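Local coordinates for nuclear hormone receptor FTZ-F1 (Drosophila melanogaster, PDB 2XHS), which is a nuclear receptor of the NR5A subfamily that probably regulates transcription, its ligand-binding domain docking a peptide of the partner protein Fushi tarazu, at residues 97-100 with 101-105; 145-148 with 149-152. All blocks are in the same frame, centred on the assembly; numbering follows the deposited sequence.

Overall arrangement
Both interactions are local contacts at helix ends in the ligand-binding domain. Interaction 1 lies where helix 77-102 gives way to a loop. Interaction 2 opens helix 148-159, after the turn that follows helix 135-143. Their centres lie about 11 Å apart, and they meet through two aromatic pairs. The His98 ring of interaction 1 stacks on the Tyr151 ring of interaction 2. Separately, His98 CB packs 3.4 Å from Tyr151 CE1. The His102 ring meets the Phe146 ring, with the planes about 25° apart. His98 NE2 also lies 3.9 Å from the selenium of Met148. The end of helix 77-102 thus packs against the start of helix 148-159.

Interaction 1: residues 97-100 with 101-105; sequences LHHR and IHNGL
With chi1 at 165°, the His98 ring leaves on the far side from its own backbone N, while His102 CG lies beside its N (chi1 -56°). The two torsions bring the ring rims together, one helical turn apart. The rings meet rim to rim, centroids 4.6 Å apart and planes at 66°. Neither ring covers the other's face. The model sets their nearest carbons too close, so the exact approach is doubtful. On the next residue pair, Asn103 ND2 lies 2.8 Å from His99 ND1. Asn103 ND2 also has a weak hydrogen bond to Asp24, and the His99 ring stacks on Trp27.

Helix 77-102 gives way to a loop here. His102 N bonds to His98 O at 2.8 Å. The chain turns back through Gly104, whose phi is positive. Ile101 CD1 packs 3.6 Å from Leu97 O. Arg100 extends from CG to NE and carries its guanidinium to Asp107, in a salt bridge, and to Gln138 and Asn135.

His99 O receives Asn103 N at 3.1 Å and, more weakly, Leu105 N at 3.3 Å. Two N-H groups thus share one carbonyl of a buried residue, and the last turn passes into the loop with that oxygen satisfied.

Interaction 2: residues 145-148 with 149-152; sequences KFDM and GDYV
Asp150 turns its side chain back along the helix start toward Asp147 and Phe146. Its CB sits 3.5 Å from Asp147 O and 3.7 Å from Phe146 CD1. CG lies beside the backbone N of Asp150 (chi1 -65°), which brings the carboxylate next to Asp147 N. OD2 takes the hydrogen bond from Asp147 N at 2.9 Å. The donor comes from the anti side of the carboxylate, 21° out of its plane. OD2 also forms a salt bridge with Lys198. Asp150 OD1 stays 4.1 Å from Asp147 OD1, the other oxygen being the one engaged.

The return bond runs from Asp150 N to Asp147 OD1 at 2.7 Å. The position of that oxygen is less sure, because the model crowds it. Asp147 is the N-cap of helix 148-159, and the two reciprocal bonds make a capping box. Its chi1 of 87° puts CG between the backbone N and the carbonyl carbon, and this sets OD1 before Asp150 N. The two carboxylates stack, two like charges close together. Lys198 probably offsets part of this, and Asp147 OD2 has a hydrogen bond with Tyr192 OH. Just before the cap, Lys145, with positive phi, is the first residue past helix 135-143, whose end is a Schellman motif.

The Phe146 ring runs alongside the Asp150 side chain in the opposite direction. Further out, its CZ touches Tyr151 CB at 3.5 Å, and the two side chains lie obliquely. Tyr151 N bonds to Asp147 O at 3.1 Å. Met148, a selenomethionine, makes an oblique Met-aromatic contact, its selenium 5.5 Å from the centroid of the Tyr151 ring. Tyr151 OH reaches Asp95 on helix 77-102 with a hydrogen bond.

Interaction 1: residues 97-100 with 101-105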
loop_
_atom_site.group_PDB
_atom_site.type_symbol
_atom_site.label_atom_id
_atom_site.label_comp_id
_atom_site.label_asym_id
_atom_site.label_seq_id
_atom_site.Cartn_x
_atom_site.Cartn_y
_atom_site.Cartn_z
ATOM N N LEU A 97 -6.736 -2.503 -0.139
ATOM C CA LEU A 97 -7.885 -2.505 0.690
ATOM C C LEU A 97 -8.599 -1.230 0.442
ATOM O O LEU A 97 -9.781 -1.188 0.409
ATOM C CB LEU A 97 -7.476 -2.628 2.128
ATOM C CG LEU A 97 -7.565 -4.065 2.555
ATOM C CD1 LEU A 97 -6.915 -4.208 3.831
ATOM C CD2 LEU A 97 -8.972 -4.409 2.689
ATOM N N HIS A 98 -7.864 -0.169 0.267
ATOM C CA HIS A 98 -8.465 1.111 0.034
ATOM C C HIS A 98 -9.260 1.228 -1.238
ATOM O O HIS A 98 -10.309 1.769 -1.259
ATOM C CB HIS A 98 -7.334 2.089 0.006
ATOM C CG HIS A 98 -7.670 3.422 -0.554
ATOM N ND1 HIS A 98 -7.002 3.962 -1.616
ATOM C CD2 HIS A 98 -8.550 4.352 -0.153
ATOM C CE1 HIS A 98 -7.481 5.154 -1.874
ATOM N NE2 HIS A 98 -8.424 5.411 -1.000
ATOM N N HIS A 99 -8.711 0.780 -2.330
ATOM C CA HIS A 99 -9.383 0.851 -3.593
ATOM C C HIS A 99 -10.559 -0.034 -3.743
ATOM O O HIS A 99 -11.502 0.282 -4.389
ATOM C CB HIS A 99 -8.389 0.645 -4.695
ATOM C CG HIS A 99 -7.419 1.758 -4.799
ATOM N ND1 HIS A 99 -7.743 2.967 -5.342
ATOM C CD2 HIS A 99 -6.148 1.865 -4.383
ATOM C CE1 HIS A 99 -6.708 3.767 -5.277
ATOM N NE2 HIS A 99 -5.724 3.120 -4.701
ATOM N N ARG A 100 -10.456 -1.203 -3.184
ATOM C CA ARG A 100 -11.506 -2.137 -3.302
ATOM C C ARG A 100 -12.692 -1.572 -2.615
ATOM O O ARG A 100 -13.794 -1.758 -3.044
ATOM C CB ARG A 100 -11.101 -3.429 -2.657
ATOM C CG ARG A 100 -11.410 -4.610 -3.467
ATOM C CD ARG A 100 -11.646 -5.771 -2.597
ATOM N NE ARG A 100 -12.161 -6.911 -3.331
ATOM C CZ ARG A 100 -12.838 -7.891 -2.777
ATOM N NH1 ARG A 100 -13.074 -7.877 -1.497
ATOM N NH2 ARG A 100 -13.262 -8.885 -3.499
ATOM N N ILE A 101 -12.474 -0.933 -1.489
ATOM C CA ILE A 101 -13.586 -0.385 -0.762
ATOM C C ILE A 101 -13.996 0.986 -1.174
ATOM O O ILE A 101 -15.138 1.229 -1.432
ATOM C CB ILE A 101 -13.251 -0.207 0.680
ATOM C CG1 ILE A 101 -13.363 -1.504 1.437
ATOM C CG2 ILE A 101 -14.214 0.702 1.264
ATOM C CD1 ILE A 101 -12.583 -1.531 2.659
ATOM N N HIS A 102 -13.070 1.910 -1.164
ATOM C CA HIS A 102 -13.360 3.269 -1.543
ATOM C C HIS A 102 -13.713 3.541 -2.970
ATOM O O HIS A 102 -14.539 4.354 -3.233
ATOM C CB HIS A 102 -12.211 4.163 -1.176
ATOM C CG HIS A 102 -11.841 4.112 0.257
ATOM N ND1 HIS A 102 -12.769 4.084 1.258
ATOM C CD2 HIS A 102 -10.641 4.113 0.860
ATOM C CE1 HIS A 102 -12.160 4.036 2.418
ATOM N NE2 HIS A 102 -10.867 4.065 2.202
ATOM N N ASN A 103 -13.033 2.906 -3.898
ATOM C CA ASN A 103 -13.169 3.221 -5.300
ATOM C C ASN A 103 -13.790 2.204 -6.202
ATOM O O ASN A 103 -13.718 2.319 -7.390
ATOM C CB ASN A 103 -11.831 3.625 -5.848
ATOM C CG ASN A 103 -11.195 4.666 -5.034
ATOM O OD1 ASN A 103 -11.782 5.665 -4.771
ATOM N ND2 ASN A 103 -9.986 4.448 -4.635
ATOM N N GLY A 104 -14.378 1.188 -5.621
ATOM C CA GLY A 104 -15.059 0.168 -6.362
ATOM C C GLY A 104 -14.310 -0.622 -7.380
ATOM O O GLY A 104 -14.853 -0.980 -8.390
ATOM N N LEU A 105 -13.059 -0.898 -7.090
ATOM C CA LEU A 105 -12.204 -1.696 -7.909
ATOM C C LEU A 105 -12.717 -3.096 -7.843
ATOM O O LEU A 105 -13.063 -3.573 -6.795
ATOM C CB LEU A 105 -10.817 -1.591 -7.335
ATOM C CG LEU A 105 -9.534 -1.925 -8.056
ATOM C CD1 LEU A 105 -9.062 -3.192 -7.582
ATOM C CD2 LEU A 105 -9.834 -2.025 -9.467
#

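Interaction 2: residues 145-148 with 149-152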
loop_
_atom_site.group_PDB
_atom_site.type_symbol
_atom_site.label_atom_id
_atom_site.label_comp_id
_atom_site.label_asym_id
_atom_site.label_seq_id
_atom_site.Cartn_x
_atom_site.Cartn_y
_atom_site.Cartn_z
ATOM N N LYS A 145 -16.195 2.020 9.392
ATOM C CA LYS A 145 -16.281 3.208 8.601
ATOM C C LYS A 145 -14.954 3.705 8.118
ATOM O O LYS A 145 -14.717 4.871 8.082
ATOM C CB LYS A 145 -16.948 4.277 9.403
ATOM C CG LYS A 145 -18.160 3.815 10.106
ATOM C CD LYS A 145 -19.344 3.921 9.221
ATOM C CE LYS A 145 -20.622 3.508 9.898
ATOM N NZ LYS A 145 -21.310 4.642 10.524
ATOM N N PHE A 146 -14.123 2.805 7.648
ATOM C CA PHE A 146 -12.805 3.132 7.179
ATOM C C PHE A 146 -12.938 4.197 6.139
ATOM O O PHE A 146 -13.647 4.032 5.195
ATOM C CB PHE A 146 -12.291 1.864 6.517
ATOM C CG PHE A 146 -10.899 1.940 5.994
ATOM C CD1 PHE A 146 -9.892 2.424 6.748
ATOM C CD2 PHE A 146 -10.606 1.466 4.755
ATOM C CE1 PHE A 146 -8.653 2.457 6.263
ATOM C CE2 PHE A 146 -9.372 1.505 4.288
ATOM C CZ PHE A 146 -8.400 2.004 5.030
ATOM N N ASP A 147 -12.239 5.297 6.297
ATOM C CA ASP A 147 -12.378 6.385 5.367
ATOM C C ASP A 147 -11.065 6.805 4.790
ATOM O O ASP A 147 -10.067 6.263 5.113
ATOM C CB ASP A 147 -13.122 7.555 5.981
ATOM C CG ASP A 147 -12.249 8.456 6.696
ATOM O OD1 ASP A 147 -11.065 8.237 6.586
ATOM O OD2 ASP A 147 -12.714 9.382 7.339
HETATM N N MSE A 148 -11.084 7.775 3.906
HETATM C CA MSE A 148 -9.885 8.210 3.252
HETATM C C MSE A 148 -8.915 8.730 4.267
HETATM O O MSE A 148 -7.747 8.575 4.142
HETATM C CB MSE A 148 -10.219 9.287 2.247
HETATM C CG MSE A 148 -9.047 10.001 1.610
HETATM SE SE MSE A 148 -8.144 9.092 0.255
HETATM C CE MSE A 148 -7.888 10.426 -0.949
ATOM N N GLY A 149 -9.413 9.371 5.287
ATOM C CA GLY A 149 -8.559 9.876 6.323
ATOM C C GLY A 149 -7.855 8.829 7.122
ATOM O O GLY A 149 -6.720 8.961 7.442
ATOM N N ASP A 150 -8.571 7.784 7.452
ATOM C CA ASP A 150 -8.028 6.696 8.186
ATOM C C ASP A 150 -6.949 6.034 7.415
ATOM O O ASP A 150 -5.950 5.678 7.941
ATOM C CB ASP A 150 -9.108 5.666 8.404
ATOM C CG ASP A 150 -10.193 6.147 9.254
ATOM O OD1 ASP A 150 -9.903 6.795 10.232
ATOM O OD2 ASP A 150 -11.338 5.854 8.986
ATOM N N TYR A 151 -7.187 5.851 6.142
ATOM C CA TYR A 151 -6.289 5.147 5.273
ATOM C C TYR A 151 -4.933 5.783 5.135
ATOM O O TYR A 151 -3.966 5.110 5.049
ATOM C CB TYR A 151 -6.962 4.954 3.924
ATOM C CG TYR A 151 -6.050 4.822 2.745
ATOM C CD1 TYR A 151 -5.386 3.663 2.491
ATOM C CD2 TYR A 151 -5.869 5.854 1.879
ATOM C CE1 TYR A 151 -4.572 3.546 1.448
ATOM C CE2 TYR A 151 -5.044 5.735 0.838
ATOM C CZ TYR A 151 -4.407 4.575 0.623
ATOM O OH TYR A 151 -3.584 4.439 -0.434
ATOM N N VAL A 152 -4.860 7.085 5.056
ATOM C CA VAL A 152 -3.584 7.740 4.984
ATOM C C VAL A 152 -2.762 7.675 6.235
ATOM O O VAL A 152 -1.583 7.585 6.189
ATOM C CB VAL A 152 -3.688 9.165 4.482
ATOM C CG1 VAL A 152 -4.043 9.150 3.075
ATOM C CG2 VAL A 152 -4.729 9.869 5.194
#